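Local coordinates for protein GCN5-related N-acetyltransferase (Ralstonia eutropha JMP134, PDB 2Q0Y) that probably transfers acyl groups, as expected of a GCN5-related N-acetyltransferase, and carries bound zinc and magnesium ions in the crystal, at residues L14-A26 / I90-R102. Sequence-based numbering, arbitrary orientation. Where two conformers were deposited one is given.
Sequences LVCRHREAMFREA and ILNLYVDPSHRER. With ZN (zinc ion), chain B; FMT (formic acid), chain G.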
loop_
_atom_site.group_PDB
_atom_site.type_symbol
_atom_site.label_atom_id
_atom_site.label_comp_id
_atom_site.label_asym_id
_atom_site.label_seq_id
_atom_site.Cartn_x
_atom_site.Cartn_y
_atom_site.Cartn_z
ATOM N N LEU A 14 18.697 -15.571 -0.119
ATOM C CA LEU A 14 17.701 -16.104 -1.052
ATOM C C LEU A 14 16.636 -15.078 -1.395
ATOM O O LEU A 14 16.310 -14.857 -2.574
ATOM C CB LEU A 14 17.037 -17.341 -0.446
ATOM C CG LEU A 14 15.994 -18.090 -1.277
ATOM C CD1 LEU A 14 16.638 -18.748 -2.495
ATOM C CD2 LEU A 14 15.322 -19.159 -0.424
ATOM N N VAL A 15 16.088 -14.443 -0.368
ATOM C CA VAL A 15 15.039 -13.460 -0.580
ATOM C C VAL A 15 15.552 -12.269 -1.385
ATOM O O VAL A 15 14.873 -11.795 -2.306
ATOM C CB VAL A 15 14.408 -12.983 0.743
ATOM C CG1 VAL A 15 13.364 -11.895 0.476
ATOM C CG2 VAL A 15 13.751 -14.147 1.488
ATOM N N CYS A 16 16.757 -11.787 -1.073
ATOM C CA CYS A 16 17.350 -10.683 -1.830
ATOM C C CYS A 16 17.566 -11.038 -3.291
ATOM O O CYS A 16 17.360 -10.208 -4.161
ATOM C CB CYS A 16 18.677 -10.256 -1.212
ATOM S SG CYS A 16 18.506 -9.597 0.474
ATOM N N ARG A 17 17.985 -12.274 -3.549
ATOM C CA ARG A 17 18.175 -12.764 -4.925
ATOM C C ARG A 17 16.854 -12.825 -5.677
ATOM O O ARG A 17 16.785 -12.443 -6.861
ATOM C CB ARG A 17 18.823 -14.159 -4.939
ATOM C CG ARG A 17 20.328 -14.176 -4.795
ATOM C CD ARG A 17 20.893 -15.637 -4.705
ATOM N NE ARG A 17 20.736 -16.406 -5.943
ATOM C CZ ARG A 17 21.732 -16.678 -6.791
ATOM N N HIS A 18 15.819 -13.327 -5.003
ATOM C CA HIS A 18 14.485 -13.412 -5.586
ATOM C C HIS A 18 13.930 -12.035 -5.965
ATOM O O HIS A 18 13.405 -11.833 -7.061
ATOM C CB HIS A 18 13.515 -14.098 -4.623
ATOM C CG HIS A 18 13.696 -15.581 -4.524
ATOM N ND1 HIS A 18 12.978 -16.345 -3.633
ATOM C CD2 HIS A 18 14.502 -16.436 -5.200
ATOM C CE1 HIS A 18 13.329 -17.611 -3.770
ATOM N NE2 HIS A 18 14.250 -17.696 -4.714
ATOM N N ARG A 19 14.047 -11.091 -5.042
ATOM C CA ARG A 19 13.581 -9.742 -5.289
ATOM C C ARG A 19 14.264 -9.146 -6.514
ATOM O O ARG A 19 13.599 -8.595 -7.383
ATOM C CB ARG A 19 13.812 -8.863 -4.063
ATOM C CG ARG A 19 13.240 -7.453 -4.170
ATOM C CD ARG A 19 13.228 -6.767 -2.833
ATOM N NE ARG A 19 12.590 -5.449 -2.847
ATOM C CZ ARG A 19 11.278 -5.231 -2.792
ATOM N NH1 ARG A 19 10.416 -6.239 -2.796
ATOM N NH2 ARG A 19 10.818 -4.000 -2.793
ATOM N N GLU A 20 15.589 -9.231 -6.581
ATOM C CA GLU A 20 16.333 -8.664 -7.705
ATOM C C GLU A 20 15.930 -9.332 -9.021
ATOM O O GLU A 20 15.671 -8.648 -10.032
ATOM C CB GLU A 20 17.833 -8.820 -7.453
ATOM C CG GLU A 20 18.748 -8.235 -8.515
ATOM C CD GLU A 20 20.199 -8.173 -8.053
ATOM O OE1 GLU A 20 20.476 -7.606 -6.966
ATOM O OE2 GLU A 20 21.066 -8.682 -8.786
ATOM N N ALA A 21 15.873 -10.665 -9.010
ATOM C CA ALA A 21 15.555 -11.425 -10.240
ATOM C C ALA A 21 14.140 -11.099 -10.746
ATOM O O ALA A 21 13.941 -10.889 -11.944
ATOM C CB ALA A 21 15.721 -12.941 -10.019
HETATM N N MSE A 22 13.180 -11.054 -9.825
HETATM C CA MSE A 22 11.787 -10.702 -10.128
HETATM C C MSE A 22 11.689 -9.328 -10.800
HETATM O O MSE A 22 11.061 -9.173 -11.846
HETATM C CB MSE A 22 10.952 -10.736 -8.842
HETATM C CG MSE A 22 9.521 -10.267 -8.977
HETATM SE SE MSE A 22 8.669 -9.922 -7.273
HETATM C CE MSE A 22 9.601 -8.259 -6.811
ATOM N N PHE A 23 12.323 -8.324 -10.200
ATOM C CA PHE A 23 12.302 -6.979 -10.782
ATOM C C PHE A 23 13.096 -6.863 -12.079
ATOM O O PHE A 23 12.692 -6.137 -12.993
ATOM C CB PHE A 23 12.812 -5.949 -9.767
ATOM C CG PHE A 23 11.808 -5.552 -8.708
ATOM C CD1 PHE A 23 10.532 -5.113 -9.060
ATOM C CD2 PHE A 23 12.157 -5.569 -7.365
ATOM C CE1 PHE A 23 9.634 -4.704 -8.100
ATOM C CE2 PHE A 23 11.253 -5.173 -6.398
ATOM C CZ PHE A 23 9.992 -4.738 -6.770
ATOM N N ARG A 24 14.230 -7.549 -12.181
ATOM C CA ARG A 24 15.033 -7.489 -13.396
ATOM C C ARG A 24 14.236 -8.069 -14.543
ATOM O O ARG A 24 14.166 -7.492 -15.630
ATOM C CB ARG A 24 16.331 -8.268 -13.225
ATOM C CG ARG A 24 17.229 -8.285 -14.443
ATOM C CD ARG A 24 18.538 -9.016 -14.148
ATOM N NE ARG A 24 18.293 -10.378 -13.659
ATOM C CZ ARG A 24 19.051 -11.030 -12.773
ATOM N NH1 ARG A 24 20.154 -10.475 -12.262
ATOM N NH2 ARG A 24 18.707 -12.260 -12.394
ATOM N N GLU A 25 13.606 -9.212 -14.294
ATOM C CA GLU A 25 12.839 -9.891 -15.339
ATOM C C GLU A 25 11.604 -9.070 -15.730
ATOM O O GLU A 25 11.136 -9.153 -16.870
ATOM C CB GLU A 25 12.482 -11.330 -14.914
ATOM C CG GLU A 25 13.666 -12.313 -15.033
ATOM C CD GLU A 25 13.429 -13.670 -14.348
ATOM O OE1 GLU A 25 12.253 -14.023 -14.175
ATOM O OE2 GLU A 25 14.411 -14.377 -13.999
ATOM N N ALA A 26 11.102 -8.263 -14.809
ATOM C CA ALA A 26 9.978 -7.372 -15.073
ATOM C C ALA A 26 10.408 -6.067 -15.772
ATOM O O ALA A 26 9.566 -5.236 -16.094
ATOM C CB ALA A 26 9.268 -7.053 -13.803
ATOM N N ILE A 90 1.509 -9.360 -0.034
ATOM C CA ILE A 90 2.311 -10.404 -0.657
ATOM C C ILE A 90 3.355 -9.735 -1.535
ATOM O O ILE A 90 3.052 -8.797 -2.271
ATOM C CB ILE A 90 1.430 -11.380 -1.490
ATOM C CG1 ILE A 90 0.430 -12.080 -0.567
ATOM C CG2 ILE A 90 2.294 -12.392 -2.258
ATOM C CD1 ILE A 90 -0.537 -12.984 -1.259
ATOM N N LEU A 91 4.586 -10.221 -1.447
ATOM C CA LEU A 91 5.688 -9.672 -2.217
ATOM C C LEU A 91 6.764 -10.716 -2.499
ATOM O O LEU A 91 6.812 -11.783 -1.864
ATOM C CB LEU A 91 6.311 -8.450 -1.518
ATOM C CG LEU A 91 7.114 -8.655 -0.238
ATOM C CD1 LEU A 91 7.936 -7.420 0.106
ATOM C CD2 LEU A 91 6.246 -9.072 0.948
ATOM N N ASN A 92 7.624 -10.389 -3.465
ATOM C CA ASN A 92 8.795 -11.196 -3.798
ATOM C C ASN A 92 8.519 -12.633 -4.235
ATOM O O ASN A 92 9.353 -13.510 -4.029
ATOM C CB ASN A 92 9.801 -11.213 -2.635
ATOM C CG ASN A 92 10.381 -9.857 -2.343
ATOM O OD1 ASN A 92 10.504 -9.020 -3.234
ATOM N ND2 ASN A 92 10.742 -9.627 -1.085
ATOM N N LEU A 93 7.381 -12.871 -4.887
ATOM C CA LEU A 93 7.143 -14.170 -5.524
ATOM C C LEU A 93 8.085 -14.323 -6.709
ATOM O O LEU A 93 8.035 -13.533 -7.668
ATOM C CB LEU A 93 5.694 -14.304 -5.998
ATOM C CG LEU A 93 5.391 -15.611 -6.771
ATOM C CD1 LEU A 93 5.692 -16.846 -5.940
ATOM C CD2 LEU A 93 3.963 -15.652 -7.247
ATOM N N TYR A 94 8.939 -15.338 -6.634
ATOM C CA TYR A 94 9.875 -15.647 -7.706
ATOM C C TYR A 94 9.925 -17.150 -7.879
ATOM O O TYR A 94 10.046 -17.892 -6.893
ATOM C CB TYR A 94 11.277 -15.119 -7.436
ATOM C CG TYR A 94 12.192 -15.329 -8.631
ATOM C CD1 TYR A 94 12.055 -14.541 -9.785
ATOM C CD2 TYR A 94 13.150 -16.337 -8.637
ATOM C CE1 TYR A 94 12.872 -14.740 -10.884
ATOM C CE2 TYR A 94 13.962 -16.558 -9.733
ATOM C CZ TYR A 94 13.821 -15.752 -10.866
ATOM O OH TYR A 94 14.637 -15.974 -11.947
ATOM N N VAL A 95 9.847 -17.590 -9.133
ATOM C CA VAL A 95 9.993 -19.003 -9.466
ATOM C C VAL A 95 11.129 -19.193 -10.475
ATOM O O VAL A 95 11.174 -18.530 -11.515
ATOM C CB VAL A 95 8.673 -19.599 -10.039
ATOM C CG1 VAL A 95 8.835 -21.075 -10.331
ATOM C CG2 VAL A 95 7.500 -19.396 -9.099
ATOM N N ASP A 96 12.041 -20.120 -10.185
ATOM C CA ASP A 96 13.137 -20.456 -11.103
ATOM C C ASP A 96 12.603 -20.613 -12.532
ATOM O O ASP A 96 11.639 -21.321 -12.745
ATOM C CB ASP A 96 13.820 -21.759 -10.686
ATOM C CG ASP A 96 14.868 -22.215 -11.679
ATOM O OD1 ASP A 96 15.938 -21.591 -11.722
ATOM O OD2 ASP A 96 14.635 -23.196 -12.421
ATOM N N PRO A 97 13.237 -19.948 -13.515
ATOM C CA PRO A 97 12.791 -19.975 -14.890
ATOM C C PRO A 97 12.628 -21.346 -15.537
ATOM O O PRO A 97 11.861 -21.478 -16.496
ATOM C CB PRO A 97 13.886 -19.182 -15.614
ATOM C CG PRO A 97 14.414 -18.284 -14.641
ATOM C CD PRO A 97 14.356 -19.010 -13.339
ATOM N N SER A 98 13.365 -22.344 -15.062
ATOM C CA SER A 98 13.242 -23.697 -15.585
ATOM C C SER A 98 12.191 -24.548 -14.902
ATOM O O SER A 98 12.064 -25.726 -15.233
ATOM C CB SER A 98 14.585 -24.390 -15.520
ATOM O OG SER A 98 15.479 -23.680 -16.355
ATOM N N HIS A 99 11.429 -23.957 -13.989
ATOM C CA HIS A 99 10.423 -24.669 -13.220
ATOM C C HIS A 99 9.086 -23.945 -13.194
ATOM O O HIS A 99 8.357 -24.013 -12.193
ATOM C CB HIS A 99 10.956 -24.927 -11.802
ATOM C CG HIS A 99 12.044 -25.951 -11.772
ATOM N ND1 HIS A 99 13.363 -25.630 -12.001
ATOM C CD2 HIS A 99 12.007 -27.290 -11.590
ATOM C CE1 HIS A 99 14.095 -26.730 -11.941
ATOM N NE2 HIS A 99 13.297 -27.754 -11.704
ATOM N N ARG A 100 8.749 -23.289 -14.309
ATOM C CA ARG A 100 7.522 -22.501 -14.379
ATOM C C ARG A 100 6.287 -23.198 -14.966
ATOM O O ARG A 100 5.214 -22.591 -15.059
ATOM C CB ARG A 100 7.802 -21.188 -15.097
ATOM C CG ARG A 100 8.600 -20.292 -14.198
ATOM C CD ARG A 100 8.939 -18.995 -14.826
ATOM N NE ARG A 100 9.801 -18.236 -13.936
ATOM C CZ ARG A 100 10.440 -17.141 -14.314
ATOM N NH1 ARG A 100 10.247 -16.655 -15.533
ATOM N NH2 ARG A 100 11.259 -16.534 -13.485
ATOM N N GLU A 101 6.401 -24.467 -15.297
ATOM C CA GLU A 101 5.239 -25.181 -15.819
ATOM C C GLU A 101 4.793 -26.297 -14.878
ATOM O O GLU A 101 4.386 -27.376 -15.319
ATOM C CB GLU A 101 5.561 -25.729 -17.214
ATOM C CG GLU A 101 6.073 -24.667 -18.204
ATOM C CD GLU A 101 5.137 -23.451 -18.338
ATOM O OE1 GLU A 101 3.925 -23.566 -18.025
ATOM O OE2 GLU A 101 5.618 -22.375 -18.771
ATOM N N ARG A 102 4.867 -26.026 -13.579
ATOM C CA ARG A 102 4.626 -27.030 -12.556
ATOM C C ARG A 102 3.638 -26.576 -11.484
ATOM O O ARG A 102 3.459 -27.275 -10.499
ATOM C CB ARG A 102 5.962 -27.394 -11.881
HETATM ZN ZN ZN B . 13.754 -29.666 -11.374
HETATM C C FMT G . 7.557 -4.919 -2.693
HETATM O O1 FMT G . 7.671 -3.766 -2.380
HETATM O O2 FMT G . 7.741 -5.255 -3.836
HETATM O O HOH W 1 11.008 -14.788 -2.195
#
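Tyr94 of strand 86-95 lies against helix 12-25, and its side chain meets His18 at its base, Ala21 and Met22 along the ring, and Glu25 at its tip. Its CB packs on His18 CB at 3.7 Å. With CG anti to the backbone N (chi1 -174°), the ring slants across the helix from His18 toward Glu25: CD2 nears His18 CD2, CD1 nears Met22 N, and Ala21 CB sits over one face in a CH-pi contact, 3.8 Å from the ring centroid. At the tip, Tyr94 OH donates to Glu25 OE2 at 2.6 Å in one of two Glu25 conformers, on the syn side but tilted out of the carboxylate plane. In that conformer Glu25 OE1 accepts from Arg100 NH2 (2.8 Å) through its syn lone pair, in a salt bridge. Arg100 NE and NH2 both grip Val95 O, holding the guanidinium edge toward that carboxylate.

The axes of 14-25 and 90-95 approach to 7.6 Å and cross at 81°, as the first helix of the GNAT fold passes over strand 86-95, between strands 63-74 and 123-127. Asn92 interrupts the extended backbone there with positive phi, consistent with the beta bulge familiar in this strand of GNAT enzymes. Its OD1 accepts from Arg19 NH1 at 2.8 Å, with guanidinium and amide planes 80° apart, while ND2 hydrogen-bonds to Tyr53 OH. Met22 SE rests on Asn92 CA (3.7 Å), and a water links Asn92 O to His18 ND1. Arg19 NH2 hydrogen-bonds to Pro77 O of the second subunit. Beyond the strand, His99 NE2 binds zinc with Glu60, its ND1 held by Asp96 OD2.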